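Local coordinates for protein shikimate kinase (Bacteroides thetaiotaomicron, PDB 3VAA) that probably phosphorylates the 3-hydroxyl group of shikimate with ATP, a magnesium-dependent step on the pathway to chorismate and the aromatic amino acids, at residues T31-A36 and R133-A138. Numbering follows the deposited sequence.
Sequences TGYMGA and RRLRIA
R134 hydrogen-bonds G35 through one amino group: NH1 of R134 donates to G35 O at 3.0 Å with an N-H...O angle of 159°. The acceptor lies at the edge of the guanidinium, only 13° out of its plane; NH1 in turn sits in the carbonyl plane, on a lone pair. The same NH1 also reaches A36 O, where an angle of 126° makes the bond weak. An extended chain from CG to NE carries the guanidinium over from helix 128-137; its NE forms a salt bridge with E181 and its NH2 bonds A177 O, which together fix its rotation. The loop gripped here follows strand 27-31 and precedes helix 38-49, the strand-loop-helix of a P-loop (Walker A) kinase, and G35 and A36 are predicted ATP-binding residues. Within it Y33 to A36 form a type II beta turn, closed by A36 N to Y33 O. L135 supplies the apolar half. With its CG anti to the carbonyl carbon, both methyls lie against M34 O, CD1 at 3.7 Å. CD2 also packs on M34 CG and, at 3.9 Å, on G35 CA. CD1 approaches Y33 CE2 obliquely at 4.2 Å. Both M34 and Y33 cross the leucine at about a right angle, and M34 CG rests 3.6 Å above one face of the Y33 ring, offset toward its rim.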
ATOM      1  N   THR A  31      -3.551  -1.747  -1.106  1.00 19.81           N
ATOM      2  CA  THR A  31      -3.523  -1.264   0.248  1.00 20.26           C
ATOM      3  C   THR A  31      -2.821  -2.289   1.142  1.00 20.38           C
ATOM      4  O   THR A  31      -2.742  -3.484   0.812  1.00 21.06           O
ATOM      5  CB  THR A  31      -4.946  -1.020   0.800  1.00 22.00           C
ATOM      6  OG1 THR A  31      -5.643  -2.262   0.913  1.00 24.32           O
ATOM      7  CG2 THR A  31      -5.759  -0.035  -0.111  1.00 24.31           C
ATOM      8  N   GLY A  32      -2.344  -1.830   2.285  1.00 20.72           N
ATOM      9  CA  GLY A  32      -1.671  -2.716   3.225  1.00 21.88           C
ATOM     10  C   GLY A  32      -0.563  -1.991   3.951  1.00 21.32           C
ATOM     11  O   GLY A  32      -0.281  -0.828   3.679  1.00 20.28           O
ATOM     12  N   TYR A  33       0.081  -2.697   4.878  1.00 19.80           N
ATOM     13  CA  TYR A  33       1.093  -2.087   5.722  1.00 21.29           C
ATOM     14  C   TYR A  33       2.432  -1.988   5.027  1.00 22.45           C
ATOM     15  O   TYR A  33       2.648  -2.636   4.001  1.00 22.93           O
ATOM     16  CB  TYR A  33       1.227  -2.943   6.998  1.00 22.24           C
ATOM     17  CG  TYR A  33       1.932  -2.294   8.164  1.00 23.32           C
ATOM     18  CD1 TYR A  33       1.463  -1.106   8.726  1.00 25.67           C
ATOM     19  CD2 TYR A  33       3.055  -2.891   8.739  1.00 25.47           C
ATOM     20  CE1 TYR A  33       2.109  -0.521   9.801  1.00 26.52           C
ATOM     21  CE2 TYR A  33       3.691  -2.320   9.829  1.00 23.73           C
ATOM     22  CZ  TYR A  33       3.221  -1.134  10.352  1.00 24.73           C
ATOM     23  OH  TYR A  33       3.878  -0.589  11.428  1.00 26.93           O
ATOM     24  N   MET A  34       3.321  -1.161   5.566  1.00 22.92           N
ATOM     25  CA  MET A  34       4.694  -1.124   5.069  1.00 24.64           C
ATOM     26  C   MET A  34       5.269  -2.538   5.152  1.00 25.58           C
ATOM     27  O   MET A  34       5.056  -3.267   6.144  1.00 23.25           O
ATOM     28  CB  MET A  34       5.580  -0.169   5.885  1.00 26.21           C
ATOM     29  CG  MET A  34       5.659  -0.461   7.360  1.00 29.44           C
ATOM     30  SD  MET A  34       6.875   0.589   8.174  1.00 36.74           S
ATOM     31  CE  MET A  34       6.648   0.169   9.885  1.00 33.27           C
ATOM     32  N   GLY A  35       5.990  -2.927   4.104  1.00 26.00           N
ATOM     33  CA  GLY A  35       6.588  -4.243   4.040  1.00 26.56           C
ATOM     34  C   GLY A  35       5.724  -5.287   3.384  1.00 27.34           C
ATOM     35  O   GLY A  35       6.212  -6.370   3.084  1.00 28.91           O
ATOM     36  N   ALA A  36       4.443  -4.973   3.152  1.00 24.77           N
ATOM     37  CA  ALA A  36       3.502  -5.949   2.556  1.00 23.43           C
ATOM     38  C   ALA A  36       3.813  -6.319   1.114  1.00 23.53           C
ATOM     39  O   ALA A  36       3.438  -7.387   0.663  1.00 26.25           O
ATOM     40  CB  ALA A  36       2.064  -5.447   2.665  1.00 23.45           C
ATOM     41  N   ARG A 133      10.252 -10.236   9.379  1.00 28.97           N
ATOM     42  CA  ARG A 133      11.475 -10.510   8.613  1.00 28.63           C
ATOM     43  C   ARG A 133      11.793  -9.403   7.610  1.00 27.73           C
ATOM     44  O   ARG A 133      12.911  -8.872   7.581  1.00 28.24           O
ATOM     45  CB  ARG A 133      11.337 -11.827   7.866  1.00 29.82           C
ATOM     46  CG  ARG A 133      12.615 -12.288   7.185  1.00 31.12           C
ATOM     47  CD  ARG A 133      12.321 -13.565   6.454  1.00 36.75           C
ATOM     48  NE  ARG A 133      11.435 -13.297   5.323  1.00 34.10           N
ATOM     49  CZ  ARG A 133      10.454 -14.093   4.911  1.00 35.47           C
ATOM     50  NH1 ARG A 133      10.164 -15.208   5.560  1.00 42.96           N
ATOM     51  NH2 ARG A 133       9.731 -13.748   3.860  1.00 37.77           N
ATOM     52  N   ARG A 134      10.809  -9.041   6.789  1.00 25.25           N
ATOM     53  CA  ARG A 134      11.025  -8.030   5.765  1.00 25.07           C
ATOM     54  C   ARG A 134      11.438  -6.679   6.324  1.00 26.71           C
ATOM     55  O   ARG A 134      12.333  -6.039   5.795  1.00 26.64           O
ATOM     56  CB  ARG A 134       9.778  -7.836   4.904  1.00 23.94           C
ATOM     57  CG  ARG A 134       9.426  -9.036   4.047  1.00 26.19           C
ATOM     58  CD  ARG A 134       8.089  -8.781   3.334  1.00 25.16           C
ATOM     59  NE  ARG A 134       7.743  -9.856   2.418  1.00 24.90           N
ATOM     60  CZ  ARG A 134       6.590  -9.945   1.759  1.00 26.40           C
ATOM     61  NH1 ARG A 134       5.642  -9.023   1.899  1.00 26.21           N
ATOM     62  NH2 ARG A 134       6.376 -10.978   0.964  1.00 26.19           N
ATOM     63  N   LEU A 135      10.785  -6.251   7.401  1.00 26.72           N
ATOM     64  CA  LEU A 135      11.063  -4.945   7.978  1.00 27.48           C
ATOM     65  C   LEU A 135      12.401  -4.924   8.705  1.00 28.90           C
ATOM     66  O   LEU A 135      13.069  -3.899   8.719  1.00 30.36           O
ATOM     67  CB  LEU A 135       9.890  -4.483   8.856  1.00 27.39           C
ATOM     68  CG  LEU A 135       8.612  -4.212   8.047  1.00 28.05           C
ATOM     69  CD1 LEU A 135       7.402  -3.989   8.943  1.00 23.78           C
ATOM     70  CD2 LEU A 135       8.765  -3.029   7.086  1.00 28.63           C
ATOM     71  N   ARG A 136      12.782  -6.052   9.299  1.00 30.27           N
ATOM     72  CA  ARG A 136      14.103  -6.198   9.931  1.00 31.39           C
ATOM     73  C   ARG A 136      15.191  -5.968   8.901  1.00 30.36           C
ATOM     74  O   ARG A 136      16.173  -5.260   9.138  1.00 30.76           O
ATOM     75  CB  ARG A 136      14.287  -7.623  10.447  1.00 33.70           C
ATOM     76  CG  ARG A 136      14.185  -7.834  11.924  1.00 40.38           C
ATOM     77  CD  ARG A 136      14.533  -9.301  12.217  1.00 39.07           C
ATOM     78  NE  ARG A 136      15.503  -9.429  13.292  1.00 43.26           N
ATOM     79  CZ  ARG A 136      15.971 -10.590  13.739  1.00 47.54           C
ATOM     80  NH1 ARG A 136      15.540 -11.730  13.211  1.00 49.68           N
ATOM     81  NH2 ARG A 136      16.870 -10.610  14.717  1.00 51.20           N
ATOM     82  N   ILE A 137      15.025  -6.611   7.754  1.00 28.47           N
ATOM     83  CA  ILE A 137      15.994  -6.503   6.665  1.00 29.86           C
ATOM     84  C   ILE A 137      16.012  -5.107   6.056  1.00 30.96           C
ATOM     85  O   ILE A 137      17.055  -4.635   5.601  1.00 31.27           O
ATOM     86  CB  ILE A 137      15.705  -7.559   5.586  1.00 29.80           C
ATOM     87  CG1 ILE A 137      15.987  -8.947   6.148  1.00 30.40           C
ATOM     88  CG2 ILE A 137      16.582  -7.340   4.383  1.00 31.97           C
ATOM     89  CD1 ILE A 137      17.438  -9.182   6.505  1.00 31.45           C
ATOM     90  N   ALA A 138      14.856  -4.445   6.071  1.00 30.18           N
ATOM     91  CA  ALA A 138      14.719  -3.085   5.553  1.00 32.48           C
ATOM     92  C   ALA A 138      14.698  -2.039   6.684  1.00 34.19           C
ATOM     93  O   ALA A 138      14.232  -0.917   6.473  1.00 35.21           O
ATOM     94  CB  ALA A 138      13.425  -2.966   4.754  1.00 31.35           C
TER